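Local coordinates for protein methyltransferase 1 (Methanosarcina barkeri, PDB 2I2X) that transfers the methyl group of methanol to the cob(I)amide carried by its partner MtaC, the first step of methanogenesis from methanol, at residues L355-L358 and S359-R363; W329-T332 and L333-C337; M70-M73 and V74-F78; R253-V256 and A257-G261. All coordinates share one frame; numbering follows the deposited sequence.

Contact 1. Residues L355-L358 and S359-R363; sequences LMML and SDRYR
M357 and R361 form an i to i+4 side-chain pair on the fraying last turn of the alpha-helix 349-361, running side by side in the same direction. The close-packed part lies here. The sulfur of M357 sits at the edge of the guanidinium group, in its plane, where it takes two weak hydrogen bonds: R361 NE reaches M357 SD at 3.4 Å, nearly straight at 165°, and NH2 follows from slightly farther off. The bend at chi2 (-74°) turns SD toward the arginine. D373 takes R361 NH2 in a salt bridge and Y368 adds a cation-pi contact, so the sulfur is a secondary partner of a group held mainly from elsewhere. R361 CG also lies 3.8 Å above the centre of one face of the Y362 ring, while L358 CD1 approaches Y362 CE2 obliquely at 4.0 Å. The tyrosine hydroxyl is bound by D3 of an MtaC subunit.

Beneath this layer the helix is coming undone. M357 O still receives both R361 N and D360 N, the second from above the carbonyl plane. Past this point D360 OD1 pairs with R363 NE in a salt bridge, and OD2 takes the backbone N of N301 and L302. R363 NH1 reaches V76 O of the second MtaB subunit. Where the helical bonding slackens, L358 O and Y362 N stand too far apart to bond directly, and a single water takes over, donating to L358 O at 2.7 Å and accepting from Y362 N at 2.9 Å.

Contact 2. Residues W329-T332 and L333-C337; sequences WSET and LAYDC
E331 and Y335 point the same way from successive turns of helix 325-345, and their side chains pack alongside one another. The glutamate CG lies 3.7 Å from Y335 CE2. OE2 meets that same CE2 at 3.6 Å from the edge, in the ring plane, and the carboxylate is turned 63° against the ring. With CG anti to the backbone N (chi1 171°), the glutamate runs out alongside the tyrosine. L333 packs more closely on the backbone: its CG rests 3.2 Å from W329 O.

The hydrogen bonds across 329-332 and 333-337 are those of a regular alpha-helix, four in succession. L333 N to W329 O is almost straight at 172°, and D336 N meets T332 O at 2.9 Å.

The polar ends find their partners outside the two segments, many of them across the dimer interface. E331 OE1 forms a salt bridge with R72 and also meets S296 OG of the second subunit. T332 OG1 pairs with C328 O within its own helix and with K289 O of the second subunit. D336 OD2 is held by T290 OG1 and W310 NE1, while OD1 pairs with K289 of the second subunit. Y335 OH bonds to D297 O of that subunit; a leucine here would probably leave this carbonyl without its mate and take away the edge on which E331 rests.

F78, just past the end of helix 55-76, meets Y335 edge-to-face, while L333, A334 and C337 press on P41 of strand 40-43 and L333 also touches W310 of strand 309-311.

Contact 3. Residues M70-M73 and V74-F78; sequences MERM and VQVGF
E71 and Q75 extend side by side from adjacent turns at the end of helix 55-76, with carboxylate and amide planes 72° apart. Q75 NE2 gives a hydrogen bond to E71 OE2 at 3.0 Å, meeting the oxygen nearly along its C-O axis. The glutamate reaches this partner by bending at chi2 (60°), and its other oxygen, OE1, is held by Y112. Q75 OE1 turns to L234 N of the second subunit; a leucine in its place would probably leave both that N-H and E71 OE2 without this partner.

M73 and F78 are set quite differently, crossing at about a right angle. M73 CE touches F78 CB at 3.4 Å, and the sulfur stands 4.9 Å from the ring centroid, 64° off its normal, an oblique Met-aromatic contact. R72 and V76 run parallel to each other, with R72 CD 4.1 Å from V76 CG2.

The backbone brings F78 round to the methionine. F78 N bonds to M73 O at 2.9 Å, and G77 N makes a weak bond to V74 O, the pairing of a Schellman motif. G77 has positive phi, at which a CB would collide with V76 O.

Within the beta-alpha-beta unit of strand 40-43, helix 55-76 and strand 80-86, M70 and M73 pack on I81 of the following strand, V74 leans on Y112 and Y116 of helix 95-116, and V76 faces helix 325-345.

Contact 4. Residues R253-V256 and A257-G261; sequences RSLV and AYEAG
E259 folds a buried carboxylate back against the aliphatic side chains of L255 and V256. OE2 comes within 3.6 Å of L255 CD2, and OE1 lies 3.9 Å from V256 CG2. The chain runs extended from a CG placed beside the backbone N (chi1 -77°), which carries the acid back along the helix. The charge is answered from outside: R392 of helix 389-409 pairs with OE2, and Y6 N bonds to the same oxygen. This positive partner would be expected to keep the glutamate ionised despite its apolar bed.

Y258 leaves the helix at roughly a right angle to E259. L255 O sits at the edge of its ring, near the plane, 3.6 Å from CD2, while S254 O lies oblique to the same ring. A257 CB stands over one ring face, offset toward the rim, and V276 and T280 of helix 273-280 touch the tyrosine from beyond.

Helix 240-259 ends here in a Schellman motif, with G261 at positive phi as its C-prime residue and G261 N bonded to Y258 O at 3.0 Å. The last turn still holds E259 N on L255 O, an almost straight bond at 172°, and A260 N on V256 O.

Toward the helix body, R253 NH1 bonds to S254 OG at 3.0 Å. That serine also meets E272, and the arginine forms salt bridges with D217 and D219. The S254 side chain is about 10 Å from a bound zinc ion.

Overall arrangement
Along the chain the order is contact 3, contact 4, contact 2, contact 1, each a local contact within its own helix. Contacts 2 and 3 are neighbours, their centres 11 Å apart, and touch directly where helices 55-76 and 325-345 lie together. Contact 1, on helix 349-361, follows helix 325-345 in sequence, yet its centre is 21 Å from that of contact 2. All three reach the second MtaB copy, so they take part in the dimer interface, and contacts 1 and 3 also meet MtaC. Contact 4 stands apart, 28 to 35 Å from the other centres, untouched by other chains and near the zinc-binding cysteines of the TIM barrel.

Contact 1. Residues L355-L358 and S359-R363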
loop_
_atom_site.group_PDB
_atom_site.type_symbol
_atom_site.label_atom_id
_atom_site.label_comp_id
_atom_site.label_asym_id
_atom_site.label_seq_id
_atom_site.Cartn_x
_atom_site.Cartn_y
_atom_site.Cartn_z
ATOM N N LEU A 355 21.560 2.550 11.090
ATOM C CA LEU A 355 20.877 1.280 10.905
ATOM C C LEU A 355 20.181 1.298 9.522
ATOM O O LEU A 355 20.325 0.371 8.719
ATOM C CB LEU A 355 19.879 1.053 12.044
ATOM C CG LEU A 355 20.003 0.033 13.194
ATOM C CD1 LEU A 355 21.355 -0.585 13.400
ATOM C CD2 LEU A 355 19.522 0.646 14.478
ATOM N N MET A 356 19.483 2.390 9.231
ATOM C CA MET A 356 18.806 2.550 7.940
ATOM C C MET A 356 19.820 2.466 6.819
ATOM O O MET A 356 19.584 1.794 5.826
ATOM C CB MET A 356 18.041 3.881 7.865
ATOM C CG MET A 356 17.090 4.050 8.996
ATOM S SD MET A 356 16.267 5.632 9.086
ATOM C CE MET A 356 17.626 6.697 8.907
ATOM N N MET A 357 20.965 3.113 7.008
ATOM C CA MET A 357 21.981 3.154 5.981
ATOM C C MET A 357 22.520 1.741 5.789
ATOM O O MET A 357 22.528 1.225 4.667
ATOM C CB MET A 357 23.083 4.173 6.344
ATOM C CG MET A 357 24.276 4.227 5.396
ATOM S SD MET A 357 25.441 2.830 5.522
ATOM C CE MET A 357 26.086 3.050 7.199
ATOM N N LEU A 358 22.976 1.126 6.870
ATOM C CA LEU A 358 23.636 -0.203 6.794
ATOM C C LEU A 358 22.740 -1.307 6.183
ATOM O O LEU A 358 23.230 -2.220 5.472
ATOM C CB LEU A 358 24.188 -0.640 8.171
ATOM C CG LEU A 358 24.971 -1.956 8.193
ATOM C CD1 LEU A 358 26.150 -1.919 7.201
ATOM C CD2 LEU A 358 25.468 -2.297 9.610
ATOM N N SER A 359 21.446 -1.211 6.473
ATOM C CA SER A 359 20.400 -2.056 5.870
ATOM C C SER A 359 20.612 -2.312 4.374
ATOM O O SER A 359 20.500 -3.446 3.878
ATOM C CB SER A 359 19.043 -1.370 6.072
ATOM O OG SER A 359 18.032 -1.960 5.260
ATOM N N ASP A 360 20.916 -1.252 3.650
ATOM C CA ASP A 360 20.923 -1.321 2.206
ATOM C C ASP A 360 22.290 -1.066 1.596
ATOM O O ASP A 360 22.444 -1.281 0.404
ATOM C CB ASP A 360 19.916 -0.318 1.637
ATOM C CG ASP A 360 18.484 -0.638 2.038
ATOM O OD1 ASP A 360 18.199 -1.819 2.268
ATOM O OD2 ASP A 360 17.633 0.281 2.102
ATOM N N ARG A 361 23.273 -0.628 2.395
ATOM C CA ARG A 361 24.601 -0.332 1.872
ATOM C C ARG A 361 25.126 -1.407 0.896
ATOM O O ARG A 361 25.813 -1.054 -0.090
ATOM C CB ARG A 361 25.654 -0.032 2.995
ATOM C CG ARG A 361 27.136 -0.082 2.476
ATOM C CD ARG A 361 28.255 0.208 3.517
ATOM N NE ARG A 361 28.112 1.597 3.824
ATOM C CZ ARG A 361 29.002 2.562 3.670
ATOM N NH1 ARG A 361 30.240 2.331 3.261
ATOM N NH2 ARG A 361 28.604 3.786 3.992
ATOM N N TYR A 362 24.820 -2.688 1.159
ATOM C CA TYR A 362 25.415 -3.773 0.351
ATOM C C TYR A 362 24.450 -4.399 -0.660
ATOM O O TYR A 362 24.820 -5.317 -1.425
ATOM C CB TYR A 362 26.099 -4.843 1.235
ATOM C CG TYR A 362 27.261 -4.273 2.046
ATOM C CD1 TYR A 362 28.467 -3.898 1.425
ATOM C CD2 TYR A 362 27.139 -4.064 3.427
ATOM C CE1 TYR A 362 29.524 -3.348 2.169
ATOM C CE2 TYR A 362 28.179 -3.512 4.172
ATOM C CZ TYR A 362 29.375 -3.172 3.546
ATOM O OH TYR A 362 30.394 -2.627 4.298
ATOM N N ARG A 363 23.227 -3.882 -0.675
ATOM C CA ARG A 363 22.227 -4.398 -1.561
ATOM C C ARG A 363 22.575 -4.231 -3.041
ATOM O O ARG A 363 22.227 -5.107 -3.829
ATOM C CB ARG A 363 20.871 -3.765 -1.270
ATOM C CG ARG A 363 19.645 -4.678 -1.548
ATOM C CD ARG A 363 18.372 -3.989 -1.027
ATOM N NE ARG A 363 18.362 -4.113 0.420
ATOM C CZ ARG A 363 17.971 -5.206 1.081
ATOM N NH1 ARG A 363 17.549 -6.303 0.437
ATOM N NH2 ARG A 363 18.056 -5.216 2.388
HETATM O O HOH W 1 23.467 -3.870 3.411
#

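Contact 2. Residues W329-T332 and L333-C337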
loop_
_atom_site.group_PDB
_atom_site.type_symbol
_atom_site.label_atom_id
_atom_site.label_comp_id
_atom_site.label_asym_id
_atom_site.label_seq_id
_atom_site.Cartn_x
_atom_site.Cartn_y
_atom_site.Cartn_z
ATOM N N TRP A 329 -1.496 4.704 2.583
ATOM C CA TRP A 329 -0.101 5.076 2.425
ATOM C C TRP A 329 0.280 6.263 3.290
ATOM O O TRP A 329 1.404 6.287 3.798
ATOM C CB TRP A 329 0.286 5.270 0.971
ATOM C CG TRP A 329 0.282 3.995 0.200
ATOM C CD1 TRP A 329 -0.747 3.499 -0.583
ATOM C CD2 TRP A 329 1.329 3.026 0.143
ATOM N NE1 TRP A 329 -0.383 2.290 -1.120
ATOM C CE2 TRP A 329 0.882 1.977 -0.694
ATOM C CE3 TRP A 329 2.587 2.935 0.726
ATOM C CZ2 TRP A 329 1.652 0.853 -0.961
ATOM C CZ3 TRP A 329 3.377 1.810 0.454
ATOM C CH2 TRP A 329 2.898 0.780 -0.383
ATOM N N SER A 330 -0.635 7.202 3.526
ATOM C CA SER A 330 -0.296 8.303 4.437
ATOM C C SER A 330 -0.060 7.811 5.851
ATOM O O SER A 330 0.851 8.289 6.536
ATOM C CB SER A 330 -1.304 9.477 4.404
ATOM O OG SER A 330 -2.647 9.044 4.591
ATOM N N GLU A 331 -0.867 6.849 6.291
ATOM C CA GLU A 331 -0.697 6.270 7.630
ATOM C C GLU A 331 0.687 5.594 7.799
ATOM O O GLU A 331 1.372 5.843 8.798
ATOM C CB GLU A 331 -1.877 5.342 8.014
ATOM C CG GLU A 331 -1.668 4.513 9.345
ATOM C CD GLU A 331 -2.948 3.974 9.982
ATOM O OE1 GLU A 331 -4.039 4.539 9.733
ATOM O OE2 GLU A 331 -2.872 2.979 10.749
ATOM N N THR A 332 1.108 4.782 6.828
ATOM C CA THR A 332 2.451 4.183 6.850
ATOM C C THR A 332 3.567 5.272 6.852
ATOM O O THR A 332 4.500 5.234 7.671
ATOM C CB THR A 332 2.624 3.191 5.681
ATOM O OG1 THR A 332 1.464 2.341 5.568
ATOM C CG2 THR A 332 3.820 2.346 5.883
ATOM N N LEU A 333 3.459 6.260 5.964
ATOM C CA LEU A 333 4.428 7.339 5.945
ATOM C C LEU A 333 4.497 8.030 7.294
ATOM O O LEU A 333 5.586 8.208 7.867
ATOM C CB LEU A 333 4.092 8.393 4.869
ATOM C CG LEU A 333 4.126 7.961 3.411
ATOM C CD1 LEU A 333 3.474 8.965 2.580
ATOM C CD2 LEU A 333 5.557 7.668 2.918
ATOM N N ALA A 334 3.337 8.404 7.822
ATOM C CA ALA A 334 3.326 9.136 9.081
ATOM C C ALA A 334 3.912 8.305 10.225
ATOM O O ALA A 334 4.553 8.845 11.133
ATOM C CB ALA A 334 1.935 9.612 9.420
ATOM N N TYR A 335 3.707 6.997 10.179
ATOM C CA TYR A 335 4.269 6.159 11.211
ATOM C C TYR A 335 5.788 6.050 11.048
ATOM O O TYR A 335 6.524 6.060 12.033
ATOM C CB TYR A 335 3.602 4.780 11.186
ATOM C CG TYR A 335 2.421 4.607 12.123
ATOM C CD1 TYR A 335 2.556 4.821 13.502
ATOM C CD2 TYR A 335 1.183 4.191 11.644
ATOM C CE1 TYR A 335 1.493 4.646 14.375
ATOM C CE2 TYR A 335 0.105 4.017 12.511
ATOM C CZ TYR A 335 0.260 4.254 13.880
ATOM O OH TYR A 335 -0.806 4.036 14.757
ATOM N N ASP A 336 6.260 5.941 9.799
ATOM C CA ASP A 336 7.703 5.931 9.521
ATOM C C ASP A 336 8.283 7.205 10.099
ATOM O O ASP A 336 9.341 7.172 10.713
ATOM C CB ASP A 336 8.015 5.860 8.015
ATOM C CG ASP A 336 7.720 4.504 7.414
ATOM O OD1 ASP A 336 7.734 3.511 8.154
ATOM O OD2 ASP A 336 7.447 4.424 6.197
ATOM N N CYS A 337 7.580 8.325 9.915
ATOM C CA CYS A 337 8.046 9.576 10.485
ATOM C C CYS A 337 8.032 9.532 12.005
ATOM O O CYS A 337 8.966 10.029 12.640
ATOM C CB CYS A 337 7.284 10.789 9.936
ATOM S SG CYS A 337 7.661 11.188 8.139
#

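Contact 3. Residues M70-M73 and V74-F78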
loop_
_atom_site.group_PDB
_atom_site.type_symbol
_atom_site.label_atom_id
_atom_site.label_comp_id
_atom_site.label_asym_id
_atom_site.label_seq_id
_atom_site.Cartn_x
_atom_site.Cartn_y
_atom_site.Cartn_z
ATOM N N MET A 70 -6.580 14.289 5.262
ATOM C CA MET A 70 -6.633 15.074 6.502
ATOM C C MET A 70 -7.400 14.278 7.599
ATOM O O MET A 70 -6.996 14.223 8.756
ATOM C CB MET A 70 -7.254 16.467 6.280
ATOM C CG MET A 70 -6.519 17.394 5.259
ATOM S SD MET A 70 -4.764 17.681 5.641
ATOM C CE MET A 70 -4.791 18.441 7.271
ATOM N N GLU A 71 -8.492 13.648 7.199
ATOM C CA GLU A 71 -9.313 12.894 8.105
ATOM C C GLU A 71 -8.449 11.800 8.748
ATOM O O GLU A 71 -8.379 11.701 9.969
ATOM C CB GLU A 71 -10.548 12.342 7.356
ATOM C CG GLU A 71 -11.574 11.594 8.219
ATOM C CD GLU A 71 -12.185 12.436 9.353
ATOM O OE1 GLU A 71 -12.166 13.698 9.277
ATOM O OE2 GLU A 71 -12.687 11.801 10.325
ATOM N N ARG A 72 -7.721 11.040 7.937
ATOM C CA ARG A 72 -6.912 9.988 8.498
ATOM C C ARG A 72 -5.875 10.495 9.485
ATOM O O ARG A 72 -5.680 9.898 10.536
ATOM C CB ARG A 72 -6.212 9.164 7.424
ATOM C CG ARG A 72 -5.573 7.926 8.072
ATOM C CD ARG A 72 -6.691 6.905 8.507
ATOM N NE ARG A 72 -6.219 5.646 8.005
ATOM C CZ ARG A 72 -6.869 4.827 7.209
ATOM N NH1 ARG A 72 -8.123 5.025 6.887
ATOM N NH2 ARG A 72 -6.242 3.754 6.790
ATOM N N MET A 73 -5.189 11.577 9.133
ATOM C CA MET A 73 -4.115 12.088 9.962
ATOM C C MET A 73 -4.641 12.416 11.352
ATOM O O MET A 73 -3.983 12.096 12.339
ATOM C CB MET A 73 -3.452 13.315 9.330
ATOM C CG MET A 73 -2.642 13.053 8.044
ATOM S SD MET A 73 -1.487 11.667 8.164
ATOM C CE MET A 73 -0.137 12.575 8.734
ATOM N N VAL A 74 -5.826 13.018 11.443
ATOM C CA VAL A 74 -6.321 13.449 12.745
ATOM C C VAL A 74 -6.887 12.247 13.519
ATOM O O VAL A 74 -6.833 12.215 14.741
ATOM C CB VAL A 74 -7.318 14.682 12.677
ATOM C CG1 VAL A 74 -6.644 15.911 11.968
ATOM C CG2 VAL A 74 -8.608 14.316 11.989
ATOM N N GLN A 75 -7.386 11.250 12.793
ATOM C CA GLN A 75 -7.900 10.040 13.419
ATOM C C GLN A 75 -6.792 9.213 14.050
ATOM O O GLN A 75 -7.053 8.451 14.971
ATOM C CB GLN A 75 -8.682 9.182 12.425
ATOM C CG GLN A 75 -10.045 9.750 12.031
ATOM C CD GLN A 75 -11.134 9.641 13.113
ATOM O OE1 GLN A 75 -10.883 9.269 14.258
ATOM N NE2 GLN A 75 -12.356 9.997 12.737
ATOM N N VAL A 76 -5.557 9.349 13.586
ATOM C CA VAL A 76 -4.501 8.497 14.123
ATOM C C VAL A 76 -3.544 9.319 14.997
ATOM O O VAL A 76 -2.598 8.788 15.597
ATOM C CB VAL A 76 -3.790 7.666 13.003
ATOM C CG1 VAL A 76 -2.763 6.690 13.598
ATOM C CG2 VAL A 76 -4.810 6.920 12.175
ATOM N N GLY A 77 -3.822 10.614 15.097
ATOM C CA GLY A 77 -3.065 11.490 15.993
ATOM C C GLY A 77 -1.790 12.078 15.408
ATOM O O GLY A 77 -0.938 12.574 16.138
ATOM N N PHE A 78 -1.645 12.036 14.096
ATOM C CA PHE A 78 -0.405 12.545 13.481
ATOM C C PHE A 78 -0.358 14.068 13.513
ATOM O O PHE A 78 -1.355 14.716 13.194
ATOM C CB PHE A 78 -0.230 11.974 12.073
ATOM C CG PHE A 78 -0.059 10.474 12.059
ATOM C CD1 PHE A 78 0.924 9.866 12.855
ATOM C CD2 PHE A 78 -0.895 9.655 11.276
ATOM C CE1 PHE A 78 1.097 8.501 12.844
ATOM C CE2 PHE A 78 -0.723 8.276 11.254
ATOM C CZ PHE A 78 0.278 7.702 12.031
#

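Contact 4. Residues R253-V256 and A257-G261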
loop_
_atom_site.group_PDB
_atom_site.type_symbol
_atom_site.label_atom_id
_atom_site.label_comp_id
_atom_site.label_asym_id
_atom_site.label_seq_id
_atom_site.Cartn_x
_atom_site.Cartn_y
_atom_site.Cartn_z
ATOM N N ARG A 253 23.680 18.379 -11.473
ATOM C CA ARG A 253 22.552 18.888 -12.244
ATOM C C ARG A 253 21.440 19.419 -11.314
ATOM O O ARG A 253 21.002 20.568 -11.460
ATOM C CB ARG A 253 22.004 17.836 -13.210
ATOM C CG ARG A 253 20.652 18.236 -13.909
ATOM C CD ARG A 253 19.424 17.836 -13.048
ATOM N NE ARG A 253 18.151 17.926 -13.758
ATOM C CZ ARG A 253 16.954 17.972 -13.165
ATOM N NH1 ARG A 253 16.871 17.972 -11.845
ATOM N NH2 ARG A 253 15.840 18.055 -13.903
ATOM N N SER A 254 21.013 18.600 -10.343
ATOM C CA SER A 254 19.898 18.989 -9.482
ATOM C C SER A 254 20.316 20.092 -8.517
ATOM O O SER A 254 19.501 20.925 -8.134
ATOM C CB SER A 254 19.314 17.782 -8.745
ATOM O OG SER A 254 18.705 16.875 -9.674
ATOM N N LEU A 255 21.596 20.121 -8.165
ATOM C CA LEU A 255 22.135 21.183 -7.335
ATOM C C LEU A 255 21.846 22.599 -7.869
ATOM O O LEU A 255 21.740 23.543 -7.091
ATOM C CB LEU A 255 23.634 20.974 -7.141
ATOM C CG LEU A 255 24.400 22.056 -6.372
ATOM C CD1 LEU A 255 23.994 22.100 -4.919
ATOM C CD2 LEU A 255 25.909 21.870 -6.478
ATOM N N VAL A 256 21.705 22.736 -9.191
ATOM C CA VAL A 256 21.508 24.035 -9.842
ATOM C C VAL A 256 20.271 24.797 -9.341
ATOM O O VAL A 256 20.327 26.021 -9.139
ATOM C CB VAL A 256 21.496 23.927 -11.428
ATOM C CG1 VAL A 256 21.124 25.235 -12.061
ATOM C CG2 VAL A 256 22.840 23.459 -11.968
ATOM N N ALA A 257 19.164 24.082 -9.140
ATOM C CA ALA A 257 17.951 24.672 -8.583
ATOM C C ALA A 257 18.249 25.553 -7.353
ATOM O O ALA A 257 17.734 26.676 -7.224
ATOM C CB ALA A 257 16.966 23.574 -8.238
ATOM N N TYR A 258 19.107 25.042 -6.475
ATOM C CA TYR A 258 19.418 25.703 -5.202
ATOM C C TYR A 258 20.373 26.876 -5.444
ATOM O O TYR A 258 20.177 27.984 -4.919
ATOM C CB TYR A 258 19.922 24.654 -4.173
ATOM C CG TYR A 258 18.909 23.518 -4.128
ATOM C CD1 TYR A 258 17.678 23.663 -3.448
ATOM C CD2 TYR A 258 19.104 22.372 -4.891
ATOM C CE1 TYR A 258 16.708 22.662 -3.496
ATOM C CE2 TYR A 258 18.154 21.390 -4.946
ATOM C CZ TYR A 258 16.962 21.527 -4.248
ATOM O OH TYR A 258 16.039 20.499 -4.330
ATOM N N GLU A 259 21.374 26.638 -6.292
ATOM C CA GLU A 259 22.271 27.697 -6.744
ATOM C C GLU A 259 21.446 28.843 -7.285
ATOM O O GLU A 259 21.754 29.996 -7.043
ATOM C CB GLU A 259 23.252 27.149 -7.790
ATOM C CG GLU A 259 24.355 26.354 -7.121
ATOM C CD GLU A 259 25.252 25.580 -8.057
ATOM O OE1 GLU A 259 24.843 25.283 -9.208
ATOM O OE2 GLU A 259 26.380 25.242 -7.618
ATOM N N ALA A 260 20.351 28.514 -7.967
ATOM C CA ALA A 260 19.581 29.517 -8.675
ATOM C C ALA A 260 18.403 29.998 -7.876
ATOM O O ALA A 260 17.498 30.623 -8.416
ATOM C CB ALA A 260 19.121 28.986 -10.037
ATOM N N GLY A 261 18.371 29.670 -6.598
ATOM C CA GLY A 261 17.391 30.307 -5.745
ATOM C C GLY A 261 16.403 29.451 -5.003
ATOM O O GLY A 261 15.715 29.986 -4.146
#